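Oligopeptide-binding protein oppA (Lactococcus lactis, PDB 3DRF) binds oligopeptides in a voluminous cavity and serves as the receptor of an ABC transporter that takes them up, which supports growth in milk. Local coordinates at residues A[40-45]-A[415-420]; A[379-384]-A[433-438]; A[411-416]-A[424-429]. All coordinates share one frame; numbering follows the deposited sequence.

Interaction 1: A[40-45]-A[415-420]; sequences QSDSPM and ARVGDA
D42 approaches V417 and G418 across the junction of two loops, one following strand 34-40 and the other following strand 407-414. These strands belong to different sheets, and the meeting is consistent with the closed state of a Venus fly-trap receptor, in which two lobes come together around the bound peptide. The closer part of the contact is D42 against V417 and G418, and even this is light: the junction buries just 79 Å² in total. D42 CB passes V417 CG1 at 4.4 Å, a slight apolar brush made alongside one methyl branch. Further out, D42 OD2 comes to 3.3 Å from G418 O; at G418, which has no side chain, the atom met is the carbonyl oxygen. The torsion that brings the carboxylate there sets CG beside the backbone N and anti to the carbonyl carbon (chi1 -71°), with CB already directed at the opposing loop. By contrast, the rest of D42 is open to solvent, although D42 OD2 is hydrogen-bonded to T260 OG1. The S41 hydroxyl reaches past D42 to the carbonyl of S43, which probably steadies the turn. Next to V417, R416 makes a cation-pi contact with W453 and a weak hydrogen bond to the peptide backbone, which places the junction close to the ligand. Two acceptors cannot hold each other, so the approach of D42 to G418 is not a bond and may be mildly unfavourable; cohesion here probably comes from hydrogen bonds that link the two sides nearby, such as S43 OG with E449 OE2, P44 O with N451 ND2 and D419 OD2 with S281 OG.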
ATOM      1  N   GLN A  40       0.858   2.350  15.843  1.00  8.63           N
ATOM      2  CA  GLN A  40       0.007   1.305  16.379  1.00  8.75           C
ATOM      3  C   GLN A  40       0.062   0.048  15.497  1.00  8.90           C
ATOM      4  O   GLN A  40      -0.286   0.050  14.359  1.00  9.09           O
ATOM      5  CB  GLN A  40      -1.436   1.806  16.509  1.00  8.52           C
ATOM      6  CG  GLN A  40      -2.324   0.778  17.271  1.00  8.47           C
ATOM      7  CD  GLN A  40      -3.735   1.291  17.400  1.00  8.38           C
ATOM      8  OE1 GLN A  40      -4.537   1.138  16.518  1.00  9.76           O
ATOM      9  NE2 GLN A  40      -4.011   1.924  18.524  1.00  8.86           N
ATOM     10  N   SER A  41       0.545  -1.004  16.129  1.00  8.98           N
ATOM     11  CA  SER A  41       0.698  -2.269  15.465  1.00  9.48           C
ATOM     12  C   SER A  41       0.685  -3.401  16.478  1.00 10.05           C
ATOM     13  O   SER A  41       1.396  -3.360  17.409  1.00 10.55           O
ATOM     14  CB  SER A  41       2.046  -2.293  14.702  1.00 10.09           C
ATOM     15  OG  SER A  41       2.250  -3.549  14.070  1.00 10.65           O
ATOM     16  N   ASP A  42      -0.125  -4.399  16.217  1.00 10.04           N
ATOM     17  CA  ASP A  42      -0.142  -5.614  17.024  1.00 10.89           C
ATOM     18  C   ASP A  42       0.936  -6.652  16.596  1.00 11.15           C
ATOM     19  O   ASP A  42       1.211  -7.570  17.300  1.00 13.39           O
ATOM     20  CB  ASP A  42      -1.561  -6.243  17.027  1.00 11.16           C
ATOM     21  CG  ASP A  42      -2.559  -5.400  17.847  1.00 12.68           C
ATOM     22  OD1 ASP A  42      -2.132  -4.900  18.825  1.00 14.54           O
ATOM     23  OD2 ASP A  42      -3.664  -5.195  17.419  1.00 15.90           O
ATOM     24  N   SER A  43       1.515  -6.445  15.434  1.00 10.55           N
ATOM     25  CA  SER A  43       2.632  -7.274  14.968  1.00  9.98           C
ATOM     26  C   SER A  43       3.989  -6.576  15.123  1.00  9.58           C
ATOM     27  O   SER A  43       4.079  -5.393  15.073  1.00 10.05           O
ATOM     28  CB  SER A  43       2.456  -7.589  13.476  1.00  9.83           C
ATOM     29  OG  SER A  43       1.377  -8.462  13.253  1.00 11.03           O
ATOM     30  N   PRO A  44       5.048  -7.343  15.259  1.00 10.19           N
ATOM     31  CA  PRO A  44       6.393  -6.775  15.305  1.00 10.12           C
ATOM     32  C   PRO A  44       6.706  -5.964  14.035  1.00  9.87           C
ATOM     33  O   PRO A  44       6.326  -6.296  12.938  1.00 10.35           O
ATOM     34  CB  PRO A  44       7.306  -8.024  15.384  1.00 10.99           C
ATOM     35  CG  PRO A  44       6.462  -9.081  15.896  1.00 12.11           C
ATOM     36  CD  PRO A  44       5.052  -8.798  15.433  1.00 10.29           C
ATOM     37  N   MET A  45       7.475  -4.907  14.238  1.00  9.27           N
ATOM     38  CA  MET A  45       8.025  -4.123  13.151  1.00  9.83           C
ATOM     39  C   MET A  45       8.912  -5.008  12.249  1.00  9.79           C
ATOM     40  O   MET A  45       9.626  -5.825  12.709  1.00 10.59           O
ATOM     41  CB  MET A  45       8.882  -3.032  13.832  1.00 10.40           C
ATOM     42  CG  MET A  45       9.508  -2.105  12.853  1.00 11.20           C
ATOM     43  SD  MET A  45      10.624  -0.922  13.628  1.00 12.32           S
ATOM     44  CE  MET A  45      12.065  -1.973  14.099  1.00 10.36           C
ATOM     45  N   ALA A 415      -9.762 -13.980   7.833  1.00  7.49           N
ATOM     46  CA  ALA A 415      -9.911 -12.713   8.516  1.00  8.16           C
ATOM     47  C   ALA A 415      -8.646 -12.451   9.343  1.00  8.29           C
ATOM     48  O   ALA A 415      -7.993 -13.339   9.841  1.00  8.25           O
ATOM     49  CB  ALA A 415     -11.169 -12.734   9.401  1.00  9.17           C
ATOM     50  N   ARG A 416      -8.341 -11.166   9.440  1.00  8.74           N
ATOM     51  CA  ARG A 416      -7.126 -10.689  10.095  1.00  9.67           C
ATOM     52  C   ARG A 416      -7.351 -10.184  11.531  1.00 10.01           C
ATOM     53  O   ARG A 416      -8.396  -9.735  11.879  1.00 10.11           O
ATOM     54  CB  ARG A 416      -6.516  -9.553   9.257  1.00 10.74           C
ATOM     55  CG  ARG A 416      -6.262  -9.931   7.776  1.00 12.83           C
ATOM     56  CD  ARG A 416      -5.374  -8.912   7.079  1.00 16.14           C
ATOM     57  NE  ARG A 416      -5.998  -7.626   7.042  1.00 18.86           N
ATOM     58  CZ  ARG A 416      -5.451  -6.578   6.479  1.00 21.82           C
ATOM     59  NH1 ARG A 416      -4.273  -6.660   5.956  1.00 24.36           N
ATOM     60  NH2 ARG A 416      -6.054  -5.438   6.535  1.00 23.42           N
ATOM     61  N   VAL A 417      -6.288 -10.274  12.322  1.00  9.77           N
ATOM     62  CA  VAL A 417      -6.243  -9.683  13.641  1.00 10.40           C
ATOM     63  C   VAL A 417      -6.481  -8.187  13.432  1.00 10.71           C
ATOM     64  O   VAL A 417      -6.049  -7.630  12.479  1.00 11.62           O
ATOM     65  CB  VAL A 417      -4.823  -9.945  14.263  1.00 10.73           C
ATOM     66  CG1 VAL A 417      -4.542  -9.052  15.531  1.00 11.97           C
ATOM     67  CG2 VAL A 417      -4.728 -11.430  14.645  1.00 11.77           C
ATOM     68  N   GLY A 418      -7.200  -7.575  14.370  1.00 11.52           N
ATOM     69  CA  GLY A 418      -7.329  -6.128  14.432  1.00 12.43           C
ATOM     70  C   GLY A 418      -7.449  -5.667  15.876  1.00 13.10           C
ATOM     71  O   GLY A 418      -6.787  -6.132  16.755  1.00 14.76           O
ATOM     72  N   ASP A 419      -8.347  -4.716  16.078  1.00 13.12           N
ATOM     73  CA  ASP A 419      -8.628  -4.150  17.403  1.00 12.70           C
ATOM     74  C   ASP A 419      -9.552  -5.071  18.186  1.00 12.69           C
ATOM     75  O   ASP A 419      -9.811  -6.173  17.806  1.00 11.64           O
ATOM     76  CB  ASP A 419      -9.217  -2.711  17.275  1.00 13.59           C
ATOM     77  CG  ASP A 419     -10.611  -2.654  16.633  1.00 13.88           C
ATOM     78  OD1 ASP A 419     -11.265  -3.648  16.497  1.00 14.02           O
ATOM     79  OD2 ASP A 419     -11.024  -1.546  16.259  1.00 15.73           O
ATOM     80  N   ALA A 420      -9.992  -4.582  19.340  1.00 12.73           N
ATOM     81  CA  ALA A 420     -10.800  -5.411  20.234  1.00 12.92           C
ATOM     82  C   ALA A 420     -12.142  -5.874  19.633  1.00 12.59           C
ATOM     83  O   ALA A 420     -12.718  -6.741  20.118  1.00 14.05           O
ATOM     84  CB  ALA A 420     -11.051  -4.672  21.566  1.00 13.88           C
TER

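Interaction 2: A[379-384]-A[433-438]; sequences QDLDKA and WKKIGV
L381 and I436 meet through their methyls, while the flat groups nearby serve their own helices and outside partners. The carboxylate of D380 is approached over one face by K383 N, which reaches D380 OD1 at 3.0 Å from 62° out of the plane. W433 NE1 is hydrogen-bonded to I336 O, and the indole ring meets Y413 edge-to-face. The contact is a packing of helix ends, the start of helix 381-390 against the finish of helix 422-435. D380 is the N-cap of the first helix, and a Schellman motif with G437 as its C-prime residue closes the second. It is thus a worked example of how two helix termini, each completed by its own hydrogen bonds, can be joined by apolar groups, the methylenes of K435 among them, with no hydrogen bond between the segments. I436 and L381 share the main part. The CG1 of I436 occupies the crowded position between the backbone N and the carbonyl carbon (chi1 63°), while the CG2 branch takes the place beside the N and does the touching. I436 CG2 lies 3.7 Å from both A384 CB and L381 CD2, and the leucine and isoleucine side chains cross at about a right angle. The other branch of the leucine, L381 CD1, turns to the exposed K435 and meets K435 CD at 3.9 Å. K435 is extended beyond CG, so its aliphatic shaft can lie against the leucine while NZ is bonded to Q432 OE1. Helix 330-339 backs the apolar cluster, with A339 touching both L381 and I436 and A335 touching A384. At the closing turn, W433 O accepts two backbone hydrogens, from I436 N at 3.1 Å and from V438 N at 3.0 Å, and the two donors arrive from opposite faces of its carbonyl plane.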
ATOM      1  N   GLN A 379     -26.478  -3.062   2.217  1.00  9.58           N
ATOM      2  CA  GLN A 379     -26.791  -4.483   2.359  1.00  9.52           C
ATOM      3  C   GLN A 379     -28.054  -4.808   1.534  1.00  9.48           C
ATOM      4  O   GLN A 379     -28.971  -4.048   1.537  1.00 10.59           O
ATOM      5  CB  GLN A 379     -27.015  -4.856   3.836  1.00  9.52           C
ATOM      6  CG  GLN A 379     -27.181  -6.396   4.004  1.00  9.26           C
ATOM      7  CD  GLN A 379     -27.390  -6.814   5.472  1.00  9.66           C
ATOM      8  OE1 GLN A 379     -26.903  -7.806   5.907  1.00 12.34           O
ATOM      9  NE2 GLN A 379     -28.152  -6.051   6.173  1.00 10.19           N
ATOM     10  N   ASP A 380     -28.028  -5.915   0.821  1.00  9.87           N
ATOM     11  CA  ASP A 380     -29.221  -6.384   0.075  1.00  9.97           C
ATOM     12  C   ASP A 380     -29.271  -7.915   0.144  1.00  9.67           C
ATOM     13  O   ASP A 380     -28.908  -8.608  -0.754  1.00  9.27           O
ATOM     14  CB  ASP A 380     -29.225  -5.839  -1.360  1.00 10.19           C
ATOM     15  CG  ASP A 380     -30.582  -5.968  -2.025  1.00 12.01           C
ATOM     16  OD1 ASP A 380     -31.375  -6.735  -1.540  1.00 11.92           O
ATOM     17  OD2 ASP A 380     -30.762  -5.253  -2.985  1.00 13.47           O
ATOM     18  N   LEU A 381     -29.812  -8.406   1.239  1.00 10.29           N
ATOM     19  CA  LEU A 381     -29.940  -9.848   1.463  1.00 10.60           C
ATOM     20  C   LEU A 381     -30.918 -10.498   0.464  1.00 10.86           C
ATOM     21  O   LEU A 381     -30.700 -11.539   0.005  1.00 10.81           O
ATOM     22  CB  LEU A 381     -30.400 -10.152   2.911  1.00 10.42           C
ATOM     23  CG  LEU A 381     -29.334  -9.806   3.965  1.00 10.98           C
ATOM     24  CD1 LEU A 381     -30.036  -9.822   5.343  1.00 13.13           C
ATOM     25  CD2 LEU A 381     -28.238 -10.854   3.970  1.00 11.54           C
ATOM     26  N   ASP A 382     -31.979  -9.787   0.112  1.00 11.29           N
ATOM     27  CA  ASP A 382     -32.923 -10.329  -0.854  1.00 11.83           C
ATOM     28  C   ASP A 382     -32.259 -10.535  -2.229  1.00 11.35           C
ATOM     29  O   ASP A 382     -32.447 -11.525  -2.854  1.00 11.62           O
ATOM     30  CB  ASP A 382     -34.180  -9.428  -1.028  1.00 13.05           C
ATOM     31  CG  ASP A 382     -35.067  -9.356   0.208  1.00 15.49           C
ATOM     32  OD1 ASP A 382     -34.867 -10.092   1.122  1.00 18.07           O
ATOM     33  OD2 ASP A 382     -35.900  -8.496   0.187  1.00 19.39           O
ATOM     34  N   LYS A 383     -31.495  -9.541  -2.677  1.00 10.96           N
ATOM     35  CA  LYS A 383     -30.767  -9.676  -3.961  1.00 10.75           C
ATOM     36  C   LYS A 383     -29.741 -10.811  -3.940  1.00 10.28           C
ATOM     37  O   LYS A 383     -29.626 -11.530  -4.847  1.00  9.92           O
ATOM     38  CB  LYS A 383     -30.097  -8.337  -4.339  1.00 11.55           C
ATOM     39  CG  LYS A 383     -29.365  -8.374  -5.677  1.00 13.06           C
ATOM     40  CD  LYS A 383     -28.991  -6.954  -6.131  1.00 15.68           C
ATOM     41  CE  LYS A 383     -28.449  -7.028  -7.532  1.00 18.22           C
ATOM     42  NZ  LYS A 383     -28.072  -5.729  -8.142  1.00 21.15           N
ATOM     43  N   ALA A 384     -29.009 -10.918  -2.840  1.00  9.25           N
ATOM     44  CA  ALA A 384     -28.052 -11.989  -2.672  1.00  9.40           C
ATOM     45  C   ALA A 384     -28.695 -13.360  -2.788  1.00  9.45           C
ATOM     46  O   ALA A 384     -28.246 -14.159  -3.520  1.00  9.51           O
ATOM     47  CB  ALA A 384     -27.353 -11.839  -1.314  1.00  9.27           C
ATOM     48  N   TRP A 433     -23.549 -14.119   6.105  1.00  7.79           N
ATOM     49  CA  TRP A 433     -23.402 -15.118   5.070  1.00  8.24           C
ATOM     50  C   TRP A 433     -24.280 -16.374   5.334  1.00  8.51           C
ATOM     51  O   TRP A 433     -24.813 -16.922   4.436  1.00  8.43           O
ATOM     52  CB  TRP A 433     -21.887 -15.418   4.921  1.00  8.01           C
ATOM     53  CG  TRP A 433     -21.170 -14.234   4.234  1.00  8.27           C
ATOM     54  CD1 TRP A 433     -21.690 -13.425   3.324  1.00  8.26           C
ATOM     55  CD2 TRP A 433     -19.859 -13.742   4.509  1.00  6.89           C
ATOM     56  NE1 TRP A 433     -20.796 -12.462   2.946  1.00  7.15           N
ATOM     57  CE2 TRP A 433     -19.652 -12.638   3.664  1.00  7.26           C
ATOM     58  CE3 TRP A 433     -18.834 -14.151   5.348  1.00  6.94           C
ATOM     59  CZ2 TRP A 433     -18.448 -11.919   3.636  1.00  7.45           C
ATOM     60  CZ3 TRP A 433     -17.609 -13.416   5.343  1.00  6.95           C
ATOM     61  CH2 TRP A 433     -17.443 -12.301   4.503  1.00  7.00           C
ATOM     62  N   LYS A 434     -24.419 -16.728   6.597  1.00  8.81           N
ATOM     63  CA  LYS A 434     -25.353 -17.807   6.964  1.00  9.54           C
ATOM     64  C   LYS A 434     -26.798 -17.450   6.538  1.00  9.52           C
ATOM     65  O   LYS A 434     -27.507 -18.309   6.093  1.00  9.88           O
ATOM     66  CB  LYS A 434     -25.230 -18.095   8.453  1.00  9.99           C
ATOM     67  CG  LYS A 434     -26.179 -19.230   8.934  1.00 11.83           C
ATOM     68  CD  LYS A 434     -25.893 -19.557  10.394  1.00 14.25           C
ATOM     69  CE  LYS A 434     -26.725 -20.777  10.911  1.00 16.38           C
ATOM     70  NZ  LYS A 434     -26.635 -20.861  12.405  1.00 19.96           N
ATOM     71  N   LYS A 435     -27.189 -16.190   6.675  1.00 10.14           N
ATOM     72  CA  LYS A 435     -28.520 -15.744   6.207  1.00 10.98           C
ATOM     73  C   LYS A 435     -28.749 -16.010   4.728  1.00 10.81           C
ATOM     74  O   LYS A 435     -29.875 -16.181   4.323  1.00 13.11           O
ATOM     75  CB  LYS A 435     -28.784 -14.250   6.479  1.00 11.12           C
ATOM     76  CG  LYS A 435     -28.736 -13.819   7.960  1.00 11.76           C
ATOM     77  CD  LYS A 435     -28.846 -12.272   8.066  1.00 11.87           C
ATOM     78  CE  LYS A 435     -28.735 -11.797   9.481  1.00 12.07           C
ATOM     79  NZ  LYS A 435     -28.886 -10.366   9.513  1.00 12.70           N
ATOM     80  N   ILE A 436     -27.700 -16.032   3.927  1.00 10.04           N
ATOM     81  CA  ILE A 436     -27.854 -16.334   2.474  1.00  9.60           C
ATOM     82  C   ILE A 436     -27.423 -17.749   2.088  1.00  9.04           C
ATOM     83  O   ILE A 436     -27.275 -18.042   0.969  1.00  9.58           O
ATOM     84  CB  ILE A 436     -27.149 -15.294   1.542  1.00  9.43           C
ATOM     85  CG1 ILE A 436     -25.621 -15.305   1.781  1.00  9.43           C
ATOM     86  CG2 ILE A 436     -27.775 -13.824   1.754  1.00 10.66           C
ATOM     87  CD1 ILE A 436     -24.800 -14.630   0.667  1.00 10.48           C
ATOM     88  N   GLY A 437     -27.239 -18.599   3.075  1.00  8.68           N
ATOM     89  CA  GLY A 437     -26.948 -20.009   2.869  1.00  8.56           C
ATOM     90  C   GLY A 437     -25.520 -20.343   2.441  1.00  8.45           C
ATOM     91  O   GLY A 437     -25.269 -21.332   1.864  1.00  8.52           O
ATOM     92  N   VAL A 438     -24.613 -19.481   2.859  1.00  8.73           N
ATOM     93  CA  VAL A 438     -23.177 -19.686   2.628  1.00  8.60           C
ATOM     94  C   VAL A 438     -22.507 -19.973   3.972  1.00  8.68           C
ATOM     95  O   VAL A 438     -22.604 -19.205   4.892  1.00  9.11           O
ATOM     96  CB  VAL A 438     -22.556 -18.437   1.970  1.00  8.72           C
ATOM     97  CG1 VAL A 438     -21.024 -18.674   1.733  1.00  8.85           C
ATOM     98  CG2 VAL A 438     -23.293 -18.156   0.642  1.00  9.56           C
TER

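Interaction 3: A[411-416]-A[424-429]; sequences LVYAAR and TIAQNY
A426 faces A415 and Y413 where helix 422-435 lies over strand 407-414, two elements of a beta-alpha-beta crossover that returns to the sheet in the parallel strand 439-442. Apolar packing accounts for most of the meeting. The methyls of A415 and A426 approach to 4.0 Å, and A426 CB also lies 4.1 Å from Y413 CE2, oblique to that ring. Alanine on the helix and on the loop that leaves the strand is consistent with the close approach, the CA atoms of A415 and A426 being 6.7 Å apart. The aromatic contacts come next. One face of the Y413 ring carries A415 CB, 3.6 Å above the plane and over its centre. With CG anti to the backbone N (chi1 179°), Y413 sends its ring toward the helix, where Y413 OH comes to 4.0 Å from Y429 CD2. The two tyrosines cross obliquely and do not stack, and the Y429 ring has a cation-pi partner in R340. As for polar bonds, no hydrogen bond crosses the two segments. The Y413 hydroxyl is hydrogen-bonded to D470 OD2. A414 is the centre of an inverse gamma turn, closed by a weak bond from A415 N to Y413 O at 3.0 Å, a bend consistent with A415 lying over the ring. Helix and strand therefore adhere through methyls and ring carbons, and the buried phenol of Y413 meets its polar need through an acidic side chain of strand 468-474.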
ATOM      1  N   LEU A 411     -16.905 -22.009   2.475  1.00  7.76           N
ATOM      2  CA  LEU A 411     -15.696 -21.209   2.161  1.00  7.59           C
ATOM      3  C   LEU A 411     -14.910 -20.890   3.429  1.00  7.40           C
ATOM      4  O   LEU A 411     -15.435 -20.761   4.486  1.00  7.91           O
ATOM      5  CB  LEU A 411     -16.075 -19.881   1.449  1.00  8.12           C
ATOM      6  CG  LEU A 411     -16.926 -20.086   0.169  1.00  8.01           C
ATOM      7  CD1 LEU A 411     -17.523 -18.745  -0.323  1.00  8.98           C
ATOM      8  CD2 LEU A 411     -16.100 -20.675  -0.921  1.00  9.33           C
ATOM      9  N   VAL A 412     -13.623 -20.700   3.211  1.00  6.66           N
ATOM     10  CA  VAL A 412     -12.704 -20.305   4.275  1.00  6.63           C
ATOM     11  C   VAL A 412     -12.409 -18.808   4.191  1.00  6.34           C
ATOM     12  O   VAL A 412     -11.969 -18.329   3.189  1.00  6.65           O
ATOM     13  CB  VAL A 412     -11.368 -21.108   4.158  1.00  7.24           C
ATOM     14  CG1 VAL A 412     -10.336 -20.546   5.141  1.00  8.26           C
ATOM     15  CG2 VAL A 412     -11.596 -22.633   4.370  1.00  9.08           C
ATOM     16  N   TYR A 413     -12.595 -18.145   5.312  1.00  6.85           N
ATOM     17  CA  TYR A 413     -12.386 -16.694   5.437  1.00  7.21           C
ATOM     18  C   TYR A 413     -11.133 -16.437   6.265  1.00  7.10           C
ATOM     19  O   TYR A 413     -11.121 -16.643   7.461  1.00  7.34           O
ATOM     20  CB  TYR A 413     -13.569 -16.109   6.165  1.00  7.58           C
ATOM     21  CG  TYR A 413     -13.611 -14.576   6.452  1.00  7.42           C
ATOM     22  CD1 TYR A 413     -12.847 -13.635   5.734  1.00  7.71           C
ATOM     23  CD2 TYR A 413     -14.470 -14.076   7.441  1.00  7.47           C
ATOM     24  CE1 TYR A 413     -12.952 -12.274   6.024  1.00  8.75           C
ATOM     25  CE2 TYR A 413     -14.577 -12.772   7.705  1.00  8.50           C
ATOM     26  CZ  TYR A 413     -13.801 -11.868   6.990  1.00  7.83           C
ATOM     27  OH  TYR A 413     -13.883 -10.531   7.227  1.00  8.62           O
ATOM     28  N   ALA A 414     -10.088 -15.996   5.586  1.00  7.03           N
ATOM     29  CA  ALA A 414      -8.824 -15.609   6.252  1.00  7.12           C
ATOM     30  C   ALA A 414      -8.926 -14.158   6.832  1.00  7.39           C
ATOM     31  O   ALA A 414      -8.326 -13.238   6.344  1.00  8.18           O
ATOM     32  CB  ALA A 414      -7.618 -15.723   5.271  1.00  7.42           C
ATOM     33  N   ALA A 415      -9.762 -13.980   7.833  1.00  7.49           N
ATOM     34  CA  ALA A 415      -9.911 -12.713   8.516  1.00  8.16           C
ATOM     35  C   ALA A 415      -8.646 -12.451   9.343  1.00  8.29           C
ATOM     36  O   ALA A 415      -7.993 -13.339   9.841  1.00  8.25           O
ATOM     37  CB  ALA A 415     -11.169 -12.734   9.401  1.00  9.17           C
ATOM     38  N   ARG A 416      -8.341 -11.166   9.440  1.00  8.74           N
ATOM     39  CA  ARG A 416      -7.126 -10.689  10.095  1.00  9.67           C
ATOM     40  C   ARG A 416      -7.351 -10.184  11.531  1.00 10.01           C
ATOM     41  O   ARG A 416      -8.396  -9.735  11.879  1.00 10.11           O
ATOM     42  CB  ARG A 416      -6.516  -9.553   9.257  1.00 10.74           C
ATOM     43  CG  ARG A 416      -6.262  -9.931   7.776  1.00 12.83           C
ATOM     44  CD  ARG A 416      -5.374  -8.912   7.079  1.00 16.14           C
ATOM     45  NE  ARG A 416      -5.998  -7.626   7.042  1.00 18.86           N
ATOM     46  CZ  ARG A 416      -5.451  -6.578   6.479  1.00 21.82           C
ATOM     47  NH1 ARG A 416      -4.273  -6.660   5.956  1.00 24.36           N
ATOM     48  NH2 ARG A 416      -6.054  -5.438   6.535  1.00 23.42           N
ATOM     49  N   THR A 424     -15.563  -9.901  16.760  1.00 10.43           N
ATOM     50  CA  THR A 424     -16.993  -9.599  16.709  1.00 10.54           C
ATOM     51  C   THR A 424     -17.422  -9.275  15.262  1.00  9.21           C
ATOM     52  O   THR A 424     -18.377  -9.771  14.759  1.00  8.97           O
ATOM     53  CB  THR A 424     -17.326  -8.410  17.651  1.00 11.02           C
ATOM     54  OG1 THR A 424     -17.069  -8.822  19.000  1.00 13.01           O
ATOM     55  CG2 THR A 424     -18.797  -8.030  17.554  1.00 11.75           C
ATOM     56  N   ILE A 425     -16.650  -8.442  14.600  1.00  8.50           N
ATOM     57  CA  ILE A 425     -16.982  -7.996  13.244  1.00  8.68           C
ATOM     58  C   ILE A 425     -16.886  -9.167  12.264  1.00  7.97           C
ATOM     59  O   ILE A 425     -17.787  -9.348  11.507  1.00  8.27           O
ATOM     60  CB  ILE A 425     -16.077  -6.806  12.807  1.00  8.84           C
ATOM     61  CG1 ILE A 425     -16.464  -5.576  13.620  1.00  8.85           C
ATOM     62  CG2 ILE A 425     -16.230  -6.558  11.310  1.00  9.26           C
ATOM     63  CD1 ILE A 425     -15.416  -4.465  13.532  1.00 10.76           C
ATOM     64  N   ALA A 426     -15.827  -9.958  12.341  1.00  8.21           N
ATOM     65  CA  ALA A 426     -15.703 -11.127  11.457  1.00  8.65           C
ATOM     66  C   ALA A 426     -16.853 -12.131  11.665  1.00  8.57           C
ATOM     67  O   ALA A 426     -17.402 -12.608  10.745  1.00  8.48           O
ATOM     68  CB  ALA A 426     -14.331 -11.790  11.671  1.00  9.07           C
ATOM     69  N   GLN A 427     -17.209 -12.419  12.915  1.00  8.94           N
ATOM     70  CA  GLN A 427     -18.339 -13.312  13.208  1.00  9.94           C
ATOM     71  C   GLN A 427     -19.664 -12.715  12.711  1.00  9.28           C
ATOM     72  O   GLN A 427     -20.499 -13.416  12.218  1.00  9.36           O
ATOM     73  CB  GLN A 427     -18.394 -13.600  14.711  1.00 10.58           C
ATOM     74  CG  GLN A 427     -17.321 -14.489  15.220  1.00 15.14           C
ATOM     75  CD  GLN A 427     -17.251 -15.827  14.545  1.00 18.18           C
ATOM     76  OE1 GLN A 427     -18.208 -16.357  14.045  1.00 20.62           O
ATOM     77  NE2 GLN A 427     -16.107 -16.395  14.653  1.00 20.80           N
ATOM     78  N   ASN A 428     -19.796 -11.405  12.838  1.00  9.26           N
ATOM     79  CA  ASN A 428     -20.940 -10.682  12.268  1.00  8.98           C
ATOM     80  C   ASN A 428     -21.112 -10.925  10.731  1.00  8.80           C
ATOM     81  O   ASN A 428     -22.192 -11.217  10.298  1.00  9.34           O
ATOM     82  CB  ASN A 428     -20.856  -9.183  12.571  1.00  9.34           C
ATOM     83  CG  ASN A 428     -21.676  -8.332  11.630  1.00  9.17           C
ATOM     84  OD1 ASN A 428     -22.842  -8.117  11.831  1.00 10.43           O
ATOM     85  ND2 ASN A 428     -21.047  -7.847  10.604  1.00  8.91           N
ATOM     86  N   TYR A 429     -20.007 -10.886   9.970  1.00  8.02           N
ATOM     87  CA  TYR A 429     -20.077 -11.215   8.533  1.00  7.96           C
ATOM     88  C   TYR A 429     -20.413 -12.699   8.296  1.00  7.58           C
ATOM     89  O   TYR A 429     -21.180 -12.986   7.436  1.00  7.58           O
ATOM     90  CB  TYR A 429     -18.804 -10.766   7.788  1.00  7.83           C
ATOM     91  CG  TYR A 429     -18.638  -9.232   7.731  1.00  7.92           C
ATOM     92  CD1 TYR A 429     -19.715  -8.363   7.463  1.00  7.89           C
ATOM     93  CD2 TYR A 429     -17.381  -8.664   7.989  1.00  8.07           C
ATOM     94  CE1 TYR A 429     -19.525  -6.960   7.411  1.00  7.76           C
ATOM     95  CE2 TYR A 429     -17.193  -7.290   7.932  1.00  7.57           C
ATOM     96  CZ  TYR A 429     -18.256  -6.457   7.641  1.00  7.92           C
ATOM     97  OH  TYR A 429     -18.133  -5.100   7.589  1.00  8.84           O
TER

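How the interactions relate
Helix 422-435 connects the three sites: interaction 1 lies in the loop leading to it, interaction 3 on its body and interaction 2 at its end. Interactions 1 and 3 share A415 and R416, their centres about 15 Å apart. Interactions 2 and 3 are equally spaced and touch directly, through the T-shaped pair of W433 and Y413 (W433 CZ3 to Y413 CD2, 3.8 Å) and through V438 CG1, 4.1 Å from L411 CD1. Interactions 1 and 2 do not touch, with centres about 29 Å apart. R416, on the shared segment, makes a weak hydrogen bond to the bound peptide, so the series runs from the loop junction near the peptide outward along helix 422-435.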